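Long-range contacts in putative adhesin (Bacteroides thetaiotaomicron, PDB 4QDG), which probably acts as an outer-membrane lipoprotein of the FimB/Mfa2 family with a part in pilus assembly and cell adhesion: residues 13-18 with 138-143; 74-79 with 133-138; 198-203 with 217-222. All coordinates share one frame; numbering follows the deposited sequence.

From the N terminus, residues 13-18 open strand 15-20, and contact 1 closes a long loop when this strand meets the start of strand 140-159. Contact 2 forms wholly within that loop, joining strand 75-82 to the end of strand 127-137, and it shares Leu138 with contact 1 because strands 127-137 and 140-159 follow one another directly. The two touch, their centres about 7 Å apart. Contact 3 follows in series as a beta hairpin of strands 199-207 and 213-223, on the opposite side of the chain's centre, about 44 Å from contact 1 between centres. Strand 140-159 spans the distance, pairing with strand 15-20 and farther along with strand 213-223.

Contact 1. Residues 13-18 with 138-143; sequences HGVSLR and LYSEGT
Ser16 lies between two backbone bonds to its parallel neighbour: its N-H reaches Ser140 O at 2.8 Å, and its own O receives Gly142 N at 3.2 Å. The ladder runs on in both directions, with Ser140 N bonded to Gly14 O (3.0 Å) and Arg18 N to Gly142 O (2.9 Å), the latter almost straight at 172°. On the face that carries Val15 and Leu17, the CG1 methyl of Val15 comes within 3.4 Å of Ser140 OG. That hydroxyl, set between the backbone N and the carbonyl carbon by a chi1 of 54°, is turned back to bond the carbonyl O of Ala134. Leu17 brings its CD2 beside the backbone of Gly142, where no side chain intervenes. Just before the paired residues, the ring of Tyr139 lies along the backbone of 13-15, with its edge in line with Val15 N and CD1 3.5 Å from Val15 O. Gly14 passes beside this ring at the corner where the chain turns into strand 15-20. This strand is held between strands 67-70 and 140-159 with Val15 and Leu17 facing inward, consistent with the beta-sandwich architecture of the transthyretin clan. At the other end, Arg18 runs alongside Thr143, its CB 3.7 Å from Thr143 OG1. The arginine extends fully as far as NE, and a water joins its NH1 to Thr143 OG1, held in the plane of the guanidinium at its edge. Farther out, Tyr139 OH is tied to Asp70 at the end of strand 67-70, and His13 ND1 to Asp137. Phe78 and Leu133 complete the apolar layer around Val15 and Leu17, while Arg66 lies against the opposite face at Ser16 and Arg18.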
loop_
_atom_site.group_PDB
_atom_site.type_symbol
_atom_site.label_atom_id
_atom_site.label_comp_id
_atom_site.label_asym_id
_atom_site.label_seq_id
_atom_site.Cartn_x
_atom_site.Cartn_y
_atom_site.Cartn_z
ATOM N N HIS A 13 16.753 22.844 -23.182
ATOM C CA HIS A 13 16.677 21.434 -23.507
ATOM C C HIS A 13 16.454 20.570 -22.249
ATOM O O HIS A 13 17.062 20.820 -21.205
ATOM C CB HIS A 13 17.985 21.043 -24.209
ATOM C CG HIS A 13 17.924 19.730 -24.907
ATOM N ND1 HIS A 13 17.484 19.634 -26.208
ATOM C CD2 HIS A 13 18.268 18.502 -24.471
ATOM C CE1 HIS A 13 17.571 18.355 -26.520
ATOM N NE2 HIS A 13 18.029 17.637 -25.503
ATOM N N GLY A 14 15.588 19.569 -22.371
ATOM C CA GLY A 14 15.329 18.633 -21.282
ATOM C C GLY A 14 14.005 17.902 -21.336
ATOM O O GLY A 14 13.539 17.512 -22.406
ATOM N N VAL A 15 13.414 17.688 -20.157
ATOM C CA VAL A 15 12.140 16.999 -20.011
ATOM C C VAL A 15 11.205 17.832 -19.162
ATOM O O VAL A 15 11.648 18.713 -18.427
ATOM C CB VAL A 15 12.274 15.561 -19.425
ATOM C CG1 VAL A 15 13.108 14.650 -20.330
ATOM C CG2 VAL A 15 12.825 15.589 -17.998
ATOM N N SER A 16 9.912 17.522 -19.270
ATOM C CA SER A 16 8.811 18.099 -18.515
ATOM C C SER A 16 7.960 16.928 -18.052
ATOM O O SER A 16 7.307 16.267 -18.860
ATOM C CB SER A 16 8.026 19.099 -19.353
ATOM O OG SER A 16 6.883 19.521 -18.627
ATOM N N LEU A 17 8.007 16.630 -16.768
ATOM C CA LEU A 17 7.325 15.451 -16.251
ATOM C C LEU A 17 6.032 15.729 -15.554
ATOM O O LEU A 17 5.957 16.609 -14.708
ATOM C CB LEU A 17 8.239 14.673 -15.290
ATOM C CG LEU A 17 9.589 14.248 -15.842
ATOM C CD1 LEU A 17 10.390 13.515 -14.775
ATOM C CD2 LEU A 17 9.429 13.383 -17.088
ATOM N N ARG A 18 5.026 14.911 -15.883
ATOM C CA ARG A 18 3.708 14.866 -15.242
ATOM C C ARG A 18 3.710 13.632 -14.341
ATOM O O ARG A 18 4.338 12.618 -14.683
ATOM C CB ARG A 18 2.568 14.814 -16.290
ATOM C CG ARG A 18 1.157 14.720 -15.685
ATOM C CD ARG A 18 0.055 14.786 -16.720
ATOM N NE ARG A 18 -1.255 14.916 -16.081
ATOM C CZ ARG A 18 -2.326 14.180 -16.377
ATOM N NH1 ARG A 18 -2.260 13.243 -17.321
ATOM N NH2 ARG A 18 -3.468 14.367 -15.725
ATOM N N LEU A 138 13.101 22.469 -25.908
ATOM C CA LEU A 138 11.896 23.031 -25.296
ATOM C C LEU A 138 11.078 21.967 -24.532
ATOM O O LEU A 138 9.836 22.067 -24.437
ATOM C CB LEU A 138 11.023 23.758 -26.327
ATOM C CG LEU A 138 10.686 25.200 -26.000
ATOM C CD1 LEU A 138 11.932 26.021 -25.659
ATOM C CD2 LEU A 138 9.898 25.815 -27.127
ATOM N N TYR A 139 11.815 20.994 -23.939
ATOM C CA TYR A 139 11.385 19.922 -23.042
ATOM C C TYR A 139 10.396 18.921 -23.644
ATOM O O TYR A 139 9.265 19.282 -23.991
ATOM C CB TYR A 139 10.799 20.480 -21.698
ATOM C CG TYR A 139 11.609 21.621 -21.105
ATOM C CD1 TYR A 139 12.780 21.375 -20.396
ATOM C CD2 TYR A 139 11.271 22.950 -21.362
ATOM C CE1 TYR A 139 13.589 22.424 -19.942
ATOM C CE2 TYR A 139 12.075 24.001 -20.922
ATOM C CZ TYR A 139 13.214 23.731 -20.183
ATOM O OH TYR A 139 13.967 24.762 -19.702
ATOM N N SER A 140 10.814 17.635 -23.705
ATOM C CA SER A 140 9.937 16.541 -24.120
ATOM C C SER A 140 8.970 16.278 -22.991
ATOM O O SER A 140 9.323 16.499 -21.834
ATOM C CB SER A 140 10.730 15.276 -24.431
ATOM O OG SER A 140 11.565 14.929 -23.338
ATOM N N GLU A 141 7.757 15.828 -23.307
ATOM C CA GLU A 141 6.782 15.571 -22.252
ATOM C C GLU A 141 6.709 14.100 -21.955
ATOM O O GLU A 141 6.788 13.279 -22.871
ATOM C CB GLU A 141 5.402 16.106 -22.611
ATOM C CG GLU A 141 5.329 17.619 -22.526
ATOM C CD GLU A 141 4.014 18.251 -22.945
ATOM O OE1 GLU A 141 3.173 17.552 -23.556
ATOM O OE2 GLU A 141 3.847 19.464 -22.684
ATOM N N GLY A 142 6.570 13.779 -20.676
ATOM C CA GLY A 142 6.444 12.406 -20.217
ATOM C C GLY A 142 5.646 12.312 -18.939
ATOM O O GLY A 142 5.680 13.227 -18.120
ATOM N N THR A 143 4.927 11.206 -18.767
ATOM C CA THR A 143 4.094 10.970 -17.591
ATOM C C THR A 143 4.605 9.780 -16.797
ATOM O O THR A 143 4.788 8.692 -17.345
ATOM C CB THR A 143 2.620 10.773 -17.998
ATOM O OG1 THR A 143 2.171 11.954 -18.641
ATOM C CG2 THR A 143 1.707 10.432 -16.810
HETATM O O HOH W 1 -0.736 12.016 -19.263
#

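Contact 2. Residues 74-79 with 133-138; sequences GNYHFV and LATADL
Tyr76 and Leu133 form an antiparallel hydrogen-bonded pair, with Tyr76 N to Leu133 O at 2.9 Å and Leu133 N to Tyr76 O at 2.8 Å, and the adjacent Asn75 and Ala134 make a non-hydrogen-bonded pair whose CA atoms come within 4.0 Å. The first of these bonds is the less regular, for Tyr76 N stands well above the plane of the Leu133 carbonyl. Strand 127-137 is interrupted near this point, and Thr135 takes over the pairing. Its N-H bonds to Gly74 O at 2.9 Å while its hydroxyl accepts Gly74 N at 3.0 Å, so backbone and side chain of one residue grip both polar ends of the glycine. A chi1 of 61° puts OG1 between the backbone N and carbonyl carbon of Thr135 and leaves CG2 anti to the carbonyl carbon, 3.6 Å from Tyr76 CE1. The methyl meets this ring obliquely, whereas Leu133 O lies at the ring edge, near its plane. Phe78, one step farther along the same face, brings CE2 to 4.2 Å from Leu133 CB. Val42 of strand 38-44 packs on both Tyr76 and Phe78. On the other face, Asn75 swings its amide toward the neighbouring strand: OD1 rests 3.9 Å from Ala134 CB, and ND2 bonds to Glu45. Tyr76 OH is held by Lys72 O, which fixes the far end of its ring. Besides taking Gly74 N, the hydroxyl of Thr135 is hydrogen-bonded to His13 NE2, and this one polar group thereby links the start of strand 75-82 to the residues ahead of strand 15-20.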
loop_
_atom_site.group_PDB
_atom_site.type_symbol
_atom_site.label_atom_id
_atom_site.label_comp_id
_atom_site.label_asym_id
_atom_site.label_seq_id
_atom_site.Cartn_x
_atom_site.Cartn_y
_atom_site.Cartn_z
ATOM N N GLY A 74 20.058 13.650 -24.196
ATOM C CA GLY A 74 20.207 12.224 -23.918
ATOM C C GLY A 74 18.943 11.481 -23.555
ATOM O O GLY A 74 17.858 12.072 -23.461
ATOM N N ASN A 75 19.092 10.165 -23.347
ATOM C CA ASN A 75 17.996 9.285 -22.960
ATOM C C ASN A 75 18.154 9.021 -21.467
ATOM O O ASN A 75 19.227 8.588 -21.043
ATOM C CB ASN A 75 18.024 8.007 -23.823
ATOM C CG ASN A 75 16.863 7.065 -23.624
ATOM O OD1 ASN A 75 15.698 7.459 -23.517
ATOM N ND2 ASN A 75 17.153 5.778 -23.637
ATOM N N TYR A 76 17.132 9.370 -20.657
ATOM C CA TYR A 76 17.189 9.238 -19.188
ATOM C C TYR A 76 16.137 8.301 -18.635
ATOM O O TYR A 76 15.122 8.091 -19.284
ATOM C CB TYR A 76 17.022 10.608 -18.504
ATOM C CG TYR A 76 18.165 11.555 -18.763
ATOM C CD1 TYR A 76 18.196 12.346 -19.912
ATOM C CD2 TYR A 76 19.209 11.685 -17.850
ATOM C CE1 TYR A 76 19.256 13.207 -20.168
ATOM C CE2 TYR A 76 20.261 12.575 -18.079
ATOM C CZ TYR A 76 20.274 13.343 -19.237
ATOM O OH TYR A 76 21.298 14.231 -19.485
ATOM N N HIS A 77 16.386 7.753 -17.422
ATOM C CA HIS A 77 15.440 6.902 -16.701
ATOM C C HIS A 77 15.141 7.587 -15.377
ATOM O O HIS A 77 16.067 7.950 -14.640
ATOM C CB HIS A 77 15.948 5.470 -16.508
ATOM C CG HIS A 77 14.917 4.579 -15.866
ATOM N ND1 HIS A 77 13.831 4.086 -16.588
ATOM C CD2 HIS A 77 14.810 4.168 -14.583
ATOM C CE1 HIS A 77 13.100 3.413 -15.720
ATOM N NE2 HIS A 77 13.659 3.414 -14.508
ATOM N N PHE A 78 13.855 7.885 -15.155
ATOM C CA PHE A 78 13.372 8.610 -13.986
ATOM C C PHE A 78 12.635 7.716 -13.028
ATOM O O PHE A 78 11.820 6.912 -13.461
ATOM C CB PHE A 78 12.434 9.737 -14.430
ATOM C CG PHE A 78 13.085 10.724 -15.359
ATOM C CD1 PHE A 78 13.820 11.799 -14.857
ATOM C CD2 PHE A 78 12.936 10.600 -16.739
ATOM C CE1 PHE A 78 14.416 12.721 -15.722
ATOM C CE2 PHE A 78 13.513 11.537 -17.598
ATOM C CZ PHE A 78 14.256 12.586 -17.085
ATOM N N VAL A 79 12.892 7.862 -11.734
ATOM C CA VAL A 79 12.203 7.088 -10.710
ATOM C C VAL A 79 11.527 8.065 -9.791
ATOM O O VAL A 79 12.173 8.988 -9.313
ATOM C CB VAL A 79 13.127 6.073 -9.952
ATOM C CG1 VAL A 79 12.329 5.274 -8.929
ATOM C CG2 VAL A 79 13.823 5.120 -10.926
ATOM N N LEU A 133 12.817 8.301 -20.776
ATOM C CA LEU A 133 12.413 9.357 -21.698
ATOM C C LEU A 133 13.625 10.116 -22.217
ATOM O O LEU A 133 14.529 10.470 -21.445
ATOM C CB LEU A 133 11.386 10.304 -20.989
ATOM C CG LEU A 133 10.946 11.610 -21.674
ATOM C CD1 LEU A 133 10.086 11.343 -22.940
ATOM C CD2 LEU A 133 10.151 12.468 -20.702
ATOM N N ALA A 134 13.653 10.322 -23.550
ATOM C CA ALA A 134 14.701 11.090 -24.202
ATOM C C ALA A 134 14.337 12.578 -24.112
ATOM O O ALA A 134 13.154 12.937 -24.133
ATOM C CB ALA A 134 14.872 10.661 -25.655
ATOM N N THR A 135 15.347 13.422 -23.962
ATOM C CA THR A 135 15.175 14.870 -23.872
ATOM C C THR A 135 14.848 15.455 -25.235
ATOM O O THR A 135 15.124 14.832 -26.264
ATOM C CB THR A 135 16.450 15.532 -23.339
ATOM O OG1 THR A 135 17.527 15.252 -24.246
ATOM C CG2 THR A 135 16.786 15.106 -21.923
ATOM N N ALA A 136 14.296 16.666 -25.240
ATOM C CA ALA A 136 14.004 17.387 -26.459
ATOM C C ALA A 136 14.254 18.874 -26.267
ATOM O O ALA A 136 14.355 19.347 -25.127
ATOM C CB ALA A 136 12.562 17.144 -26.885
ATOM N N ASP A 137 14.391 19.604 -27.385
ATOM C CA ASP A 137 14.457 21.054 -27.378
ATOM C C ASP A 137 13.103 21.552 -26.896
ATOM O O ASP A 137 12.076 21.043 -27.353
ATOM C CB ASP A 137 14.766 21.588 -28.775
ATOM C CG ASP A 137 16.222 21.480 -29.177
ATOM O OD1 ASP A 137 17.087 21.395 -28.272
ATOM O OD2 ASP A 137 16.503 21.511 -30.396
ATOM N N LEU A 138 13.101 22.469 -25.908
ATOM C CA LEU A 138 11.896 23.031 -25.296
ATOM C C LEU A 138 11.078 21.967 -24.532
ATOM O O LEU A 138 9.836 22.067 -24.437
ATOM C CB LEU A 138 11.023 23.758 -26.327
ATOM C CG LEU A 138 10.686 25.200 -26.000
ATOM C CD1 LEU A 138 11.932 26.021 -25.659
ATOM C CD2 LEU A 138 9.898 25.815 -27.127
#

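Contact 3. Residues 198-203 with 217-222; sequences WAQGQA and AYAELS
A chi1 of 77° places Tyr218 CG between its own backbone N and carbonyl carbon, and the ring folds across the hairpin onto Gly201, whose N lies 3.6 Å above the ring plane, over its centre. Trp198 takes the same kind of torsion (chi1 63°) and brings its indole across to Glu220, with CB of the glutamate over one face, 3.5 Å from NE1. Ala199 CB lies over that face too, and Ser222 CB approaches CD1 obliquely at 3.7 Å. Beneath these groups the antiparallel pairs are closed by Glu220 N to Ala199 O and Tyr218 N to Gly201 O, both 2.8 Å, and by Gly201 N to Tyr218 O at 3.0 Å. Trp198 N bonds Glu220 O at 2.9 Å, so that Trp198 and Ala199 together face Glu220 in the form of a classic bulge. The ring cover over Gly201 matches the cross-strand pairing known as aromatic rescue of glycine. Gln202 O meets the ring edge near its plane. On strand 140-159, Asn152 bonds both Trp198 NE1 and Glu220 OE1 through its amide, while Arg154 makes a salt bridge with Glu220 OE2 and a cation-pi contact with Tyr218. With both carboxylate oxygens engaged and an arginine at one of them, Glu220 is probably kept ionised, and its charge would offset that of Arg154 beside the Tyr218 ring.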
loop_
_atom_site.group_PDB
_atom_site.type_symbol
_atom_site.label_atom_id
_atom_site.label_comp_id
_atom_site.label_asym_id
_atom_site.label_seq_id
_atom_site.Cartn_x
_atom_site.Cartn_y
_atom_site.Cartn_z
ATOM N N TRP A 198 -3.626 -0.330 14.378
ATOM C CA TRP A 198 -3.415 1.086 14.659
ATOM C C TRP A 198 -4.714 1.650 15.291
ATOM O O TRP A 198 -4.690 2.685 15.939
ATOM C CB TRP A 198 -2.981 1.877 13.394
ATOM C CG TRP A 198 -3.972 1.913 12.266
ATOM C CD1 TRP A 198 -4.001 1.088 11.184
ATOM C CD2 TRP A 198 -5.041 2.857 12.077
ATOM N NE1 TRP A 198 -4.979 1.486 10.313
ATOM C CE2 TRP A 198 -5.665 2.539 10.853
ATOM C CE3 TRP A 198 -5.494 3.980 12.794
ATOM C CZ2 TRP A 198 -6.771 3.253 10.362
ATOM C CZ3 TRP A 198 -6.581 4.693 12.302
ATOM C CH2 TRP A 198 -7.225 4.312 11.110
ATOM N N ALA A 199 -5.835 0.952 15.095
ATOM C CA ALA A 199 -7.162 1.244 15.641
ATOM C C ALA A 199 -7.891 -0.063 15.887
ATOM O O ALA A 199 -7.732 -1.011 15.123
ATOM C CB ALA A 199 -7.952 2.130 14.697
ATOM N N GLN A 200 -8.641 -0.129 16.978
ATOM C CA GLN A 200 -9.417 -1.294 17.408
ATOM C C GLN A 200 -10.547 -0.800 18.311
ATOM O O GLN A 200 -10.361 0.151 19.063
ATOM C CB GLN A 200 -8.501 -2.296 18.138
ATOM C CG GLN A 200 -9.172 -3.592 18.613
ATOM C CD GLN A 200 -8.183 -4.615 19.086
ATOM O OE1 GLN A 200 -7.000 -4.578 18.745
ATOM N NE2 GLN A 200 -8.660 -5.588 19.850
ATOM N N GLY A 201 -11.700 -1.429 18.208
ATOM C CA GLY A 201 -12.861 -1.053 18.995
ATOM C C GLY A 201 -14.107 -1.806 18.602
ATOM O O GLY A 201 -14.050 -2.918 18.064
ATOM N N GLN A 202 -15.245 -1.182 18.872
ATOM C CA GLN A 202 -16.546 -1.707 18.546
ATOM C C GLN A 202 -17.254 -0.755 17.597
ATOM O O GLN A 202 -16.998 0.451 17.613
ATOM C CB GLN A 202 -17.373 -1.954 19.819
ATOM C CG GLN A 202 -16.953 -3.214 20.582
ATOM C CD GLN A 202 -17.732 -3.437 21.853
ATOM O OE1 GLN A 202 -17.946 -2.526 22.648
ATOM N NE2 GLN A 202 -18.143 -4.662 22.087
ATOM N N ALA A 203 -18.124 -1.313 16.735
ATOM C CA ALA A 203 -18.923 -0.534 15.788
ATOM C C ALA A 203 -20.333 -1.094 15.714
ATOM O O ALA A 203 -20.570 -2.220 16.139
ATOM C CB ALA A 203 -18.277 -0.533 14.406
ATOM N N ALA A 217 -16.914 -6.138 16.589
ATOM C CA ALA A 217 -15.537 -5.814 16.945
ATOM C C ALA A 217 -14.805 -5.466 15.659
ATOM O O ALA A 217 -15.070 -6.074 14.610
ATOM C CB ALA A 217 -14.881 -7.014 17.635
ATOM N N TYR A 218 -13.885 -4.513 15.711
ATOM C CA TYR A 218 -13.102 -4.187 14.519
ATOM C C TYR A 218 -11.676 -3.915 14.907
ATOM O O TYR A 218 -11.421 -3.505 16.036
ATOM C CB TYR A 218 -13.689 -2.990 13.722
ATOM C CG TYR A 218 -13.402 -1.637 14.335
ATOM C CD1 TYR A 218 -12.224 -0.953 14.042
ATOM C CD2 TYR A 218 -14.310 -1.037 15.197
ATOM C CE1 TYR A 218 -11.938 0.281 14.631
ATOM C CE2 TYR A 218 -14.034 0.199 15.794
ATOM C CZ TYR A 218 -12.842 0.848 15.513
ATOM O OH TYR A 218 -12.566 2.055 16.102
ATOM N N ALA A 219 -10.763 -4.128 13.953
ATOM C CA ALA A 219 -9.348 -3.819 14.006
ATOM C C ALA A 219 -8.885 -3.304 12.629
ATOM O O ALA A 219 -9.181 -3.911 11.600
ATOM C CB ALA A 219 -8.541 -5.037 14.400
ATOM N N GLU A 220 -8.175 -2.176 12.622
ATOM C CA GLU A 220 -7.614 -1.604 11.416
ATOM C C GLU A 220 -6.113 -1.866 11.415
ATOM O O GLU A 220 -5.429 -1.494 12.369
ATOM C CB GLU A 220 -7.924 -0.123 11.325
ATOM C CG GLU A 220 -9.410 0.184 11.419
ATOM C CD GLU A 220 -10.039 0.863 10.219
ATOM O OE1 GLU A 220 -9.441 0.848 9.122
ATOM O OE2 GLU A 220 -11.141 1.426 10.389
ATOM N N LEU A 221 -5.605 -2.531 10.370
ATOM C CA LEU A 221 -4.179 -2.831 10.251
ATOM C C LEU A 221 -3.647 -2.190 8.967
ATOM O O LEU A 221 -4.305 -2.229 7.935
ATOM C CB LEU A 221 -3.942 -4.358 10.248
ATOM C CG LEU A 221 -4.317 -5.119 11.493
ATOM C CD1 LEU A 221 -5.548 -5.965 11.232
ATOM C CD2 LEU A 221 -3.153 -5.970 11.941
ATOM N N SER A 222 -2.485 -1.572 9.048
ATOM C CA SER A 222 -1.850 -0.828 7.969
ATOM C C SER A 222 -0.557 -1.565 7.576
ATOM O O SER A 222 0.282 -1.816 8.425
ATOM C CB SER A 222 -1.585 0.606 8.444
ATOM O OG SER A 222 -0.881 1.367 7.487
#